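Local coordinates for protein putative cell surface hydrolase (Lactobacillus plantarum, PDB 3LP5) that is of unknown function but is probably a cell surface hydrolase of the alpha/beta-hydrolase superfamily, at residues R3-M9 with N59-I65. Sequence-based numbering, arbitrary orientation.
Sequences RMAPVIM and NEPFIVI
Val7 and Phe62 pair as parallel strand neighbours, their side chains running alongside one another from the same face of the sheet, with Val7 CB 3.9 Å from Phe62 CD1; the pair illustrates how adjacent parallel strands share both backbone bonds and packing on each face. Two residues on, Met9 reaches back toward the same ring: its CG is anti to the carbonyl carbon (chi1 -49°) and chi2 is extended (171°), which carries SD to 5.0 Å from the Phe62 ring centroid, an oblique Met-aromatic contact. With a leucine in place of Phe62, Met9 sulfur would probably lose its aromatic partner and the flank of Val7 would be less well covered. On the other face of the sheet, Ile8 CG2 and Ile65 CD1 press together at 3.4 Å, closer than two carbons normally pack, while Ile63 CD1 rests 3.6 Å from Pro6 CB.

Between these two layers the backbones exchange hydrogen bonds. Val7 is gripped twice, its N donating to Pro61 O (2.8 Å) and its O accepting from Ile63 N; Met9 repeats this with Ile63 O and Ile65 N. Ahead of the strands, Ala5 N already bonds Asn59 O, so the pairing begins in the loops.

Farther out, helix 17-30 packs on the Met9 and Phe62 face through Phe20, Ile24 and Leu27, and His35 stacks on the Phe62 ring. Helix 74-92 packs on Ile8 and Ile65 through Phe88 and Leu84. Strands 7-10 and 62-67, with 99-105 on the far side of the former, thus form part of a mostly parallel sheet sandwiched by helices, the core of the alpha/beta-hydrolase fold.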
loop_
_atom_site.group_PDB
_atom_site.type_symbol
_atom_site.label_atom_id
_atom_site.label_comp_id
_atom_site.label_asym_id
_atom_site.label_seq_id
_atom_site.Cartn_x
_atom_site.Cartn_y
_atom_site.Cartn_z
ATOM N N ARG A 3 -14.323 -13.546 10.543
ATOM C CA ARG A 3 -15.227 -13.007 9.533
ATOM C C ARG A 3 -14.815 -11.635 9.039
ATOM O O ARG A 3 -14.971 -11.365 7.859
ATOM C CB ARG A 3 -16.684 -13.024 10.003
ATOM C CG ARG A 3 -17.320 -14.390 9.765
ATOM C CD ARG A 3 -18.059 -14.575 8.388
ATOM N NE ARG A 3 -18.806 -15.841 8.423
ATOM C CZ ARG A 3 -19.921 -16.059 9.141
ATOM N NH1 ARG A 3 -20.472 -15.096 9.884
ATOM N NH2 ARG A 3 -20.506 -17.251 9.115
ATOM N N MET A 4 -14.319 -10.774 9.929
ATOM C CA MET A 4 -13.801 -9.456 9.505
ATOM C C MET A 4 -12.402 -9.623 8.922
ATOM O O MET A 4 -11.540 -10.290 9.560
ATOM C CB MET A 4 -13.774 -8.417 10.653
ATOM C CG MET A 4 -13.353 -6.993 10.230
ATOM S SD MET A 4 -12.936 -5.811 11.580
ATOM C CE MET A 4 -11.877 -6.853 12.523
ATOM N N ALA A 5 -12.203 -9.099 7.701
ATOM C CA ALA A 5 -10.859 -8.872 7.161
ATOM C C ALA A 5 -10.760 -7.476 6.557
ATOM O O ALA A 5 -11.209 -7.238 5.455
ATOM C CB ALA A 5 -10.451 -9.958 6.136
ATOM N N PRO A 6 -10.151 -6.543 7.282
ATOM C CA PRO A 6 -10.188 -5.145 6.886
ATOM C C PRO A 6 -9.206 -4.923 5.728
ATOM O O PRO A 6 -8.344 -5.756 5.521
ATOM C CB PRO A 6 -9.766 -4.421 8.140
ATOM C CG PRO A 6 -8.862 -5.417 8.872
ATOM C CD PRO A 6 -9.382 -6.781 8.515
ATOM N N VAL A 7 -9.437 -3.899 4.908
ATOM C CA VAL A 7 -8.439 -3.491 3.942
ATOM C C VAL A 7 -7.736 -2.247 4.571
ATOM O O VAL A 7 -8.360 -1.164 4.695
ATOM C CB VAL A 7 -9.074 -3.077 2.639
ATOM C CG1 VAL A 7 -7.990 -2.727 1.597
ATOM C CG2 VAL A 7 -9.976 -4.156 2.138
ATOM N N ILE A 8 -6.481 -2.393 4.991
ATOM C CA ILE A 8 -5.749 -1.294 5.668
ATOM C C ILE A 8 -4.899 -0.469 4.686
ATOM O O ILE A 8 -4.108 -1.031 3.975
ATOM C CB ILE A 8 -4.903 -1.844 6.846
ATOM C CG1 ILE A 8 -5.824 -2.696 7.751
ATOM C CG2 ILE A 8 -4.272 -0.678 7.640
ATOM C CD1 ILE A 8 -5.134 -3.565 8.893
ATOM N N MET A 9 -5.157 0.846 4.584
ATOM C CA MET A 9 -4.589 1.674 3.514
ATOM C C MET A 9 -3.713 2.751 4.126
ATOM O O MET A 9 -4.117 3.432 5.093
ATOM C CB MET A 9 -5.690 2.339 2.666
ATOM C CG MET A 9 -6.865 1.319 2.157
ATOM S SD MET A 9 -8.283 2.212 1.385
ATOM C CE MET A 9 -9.307 2.309 2.840
ATOM N N ASN A 59 -17.870 -7.002 7.050
ATOM C CA ASN A 59 -16.853 -8.038 6.937
ATOM C C ASN A 59 -15.551 -7.481 6.274
ATOM O O ASN A 59 -14.511 -8.101 6.350
ATOM C CB ASN A 59 -17.355 -9.168 6.020
ATOM C CG ASN A 59 -18.580 -9.918 6.573
ATOM O OD1 ASN A 59 -18.870 -9.926 7.805
ATOM N ND2 ASN A 59 -19.303 -10.604 5.644
ATOM N N GLU A 60 -15.643 -6.332 5.613
ATOM C CA GLU A 60 -14.501 -5.781 4.854
ATOM C C GLU A 60 -14.382 -4.263 4.986
ATOM O O GLU A 60 -14.563 -3.510 4.002
ATOM C CB GLU A 60 -14.620 -6.208 3.404
ATOM C CG GLU A 60 -13.356 -6.084 2.656
ATOM C CD GLU A 60 -13.480 -6.840 1.359
ATOM O OE1 GLU A 60 -12.998 -7.990 1.294
ATOM O OE2 GLU A 60 -14.146 -6.304 0.436
ATOM N N PRO A 61 -14.104 -3.787 6.228
ATOM C CA PRO A 61 -14.010 -2.352 6.382
ATOM C C PRO A 61 -12.685 -1.821 5.810
ATOM O O PRO A 61 -11.681 -2.552 5.773
ATOM C CB PRO A 61 -14.055 -2.155 7.908
ATOM C CG PRO A 61 -13.536 -3.485 8.458
ATOM C CD PRO A 61 -14.052 -4.504 7.517
ATOM N N PHE A 62 -12.731 -0.566 5.350
ATOM C CA PHE A 62 -11.552 0.141 4.896
ATOM C C PHE A 62 -11.029 0.874 6.107
ATOM O O PHE A 62 -11.767 1.649 6.746
ATOM C CB PHE A 62 -11.926 1.190 3.832
ATOM C CG PHE A 62 -12.385 0.615 2.486
ATOM C CD1 PHE A 62 -12.182 -0.732 2.151
ATOM C CD2 PHE A 62 -12.976 1.457 1.535
ATOM C CE1 PHE A 62 -12.566 -1.253 0.903
ATOM C CE2 PHE A 62 -13.403 0.939 0.283
ATOM C CZ PHE A 62 -13.195 -0.407 -0.025
ATOM N N ILE A 63 -9.780 0.663 6.442
ATOM C CA ILE A 63 -9.184 1.426 7.524
ATOM C C ILE A 63 -7.988 2.249 6.965
ATOM O O ILE A 63 -7.038 1.656 6.438
ATOM C CB ILE A 63 -8.777 0.473 8.633
ATOM C CG1 ILE A 63 -9.993 -0.371 9.088
ATOM C CG2 ILE A 63 -8.209 1.265 9.810
ATOM C CD1 ILE A 63 -9.572 -1.469 10.179
ATOM N N VAL A 64 -8.050 3.597 7.021
ATOM C CA VAL A 64 -6.932 4.419 6.548
ATOM C C VAL A 64 -6.078 4.675 7.760
ATOM O O VAL A 64 -6.604 5.075 8.808
ATOM C CB VAL A 64 -7.418 5.781 5.985
ATOM C CG1 VAL A 64 -6.209 6.730 5.553
ATOM C CG2 VAL A 64 -8.335 5.536 4.799
ATOM N N ILE A 65 -4.781 4.459 7.636
ATOM C CA ILE A 65 -3.842 4.821 8.691
ATOM C C ILE A 65 -2.828 5.782 8.114
ATOM O O ILE A 65 -2.056 5.378 7.231
ATOM C CB ILE A 65 -3.097 3.578 9.289
ATOM C CG1 ILE A 65 -4.102 2.571 9.841
ATOM C CG2 ILE A 65 -2.072 4.051 10.383
ATOM C CD1 ILE A 65 -3.478 1.306 10.323
#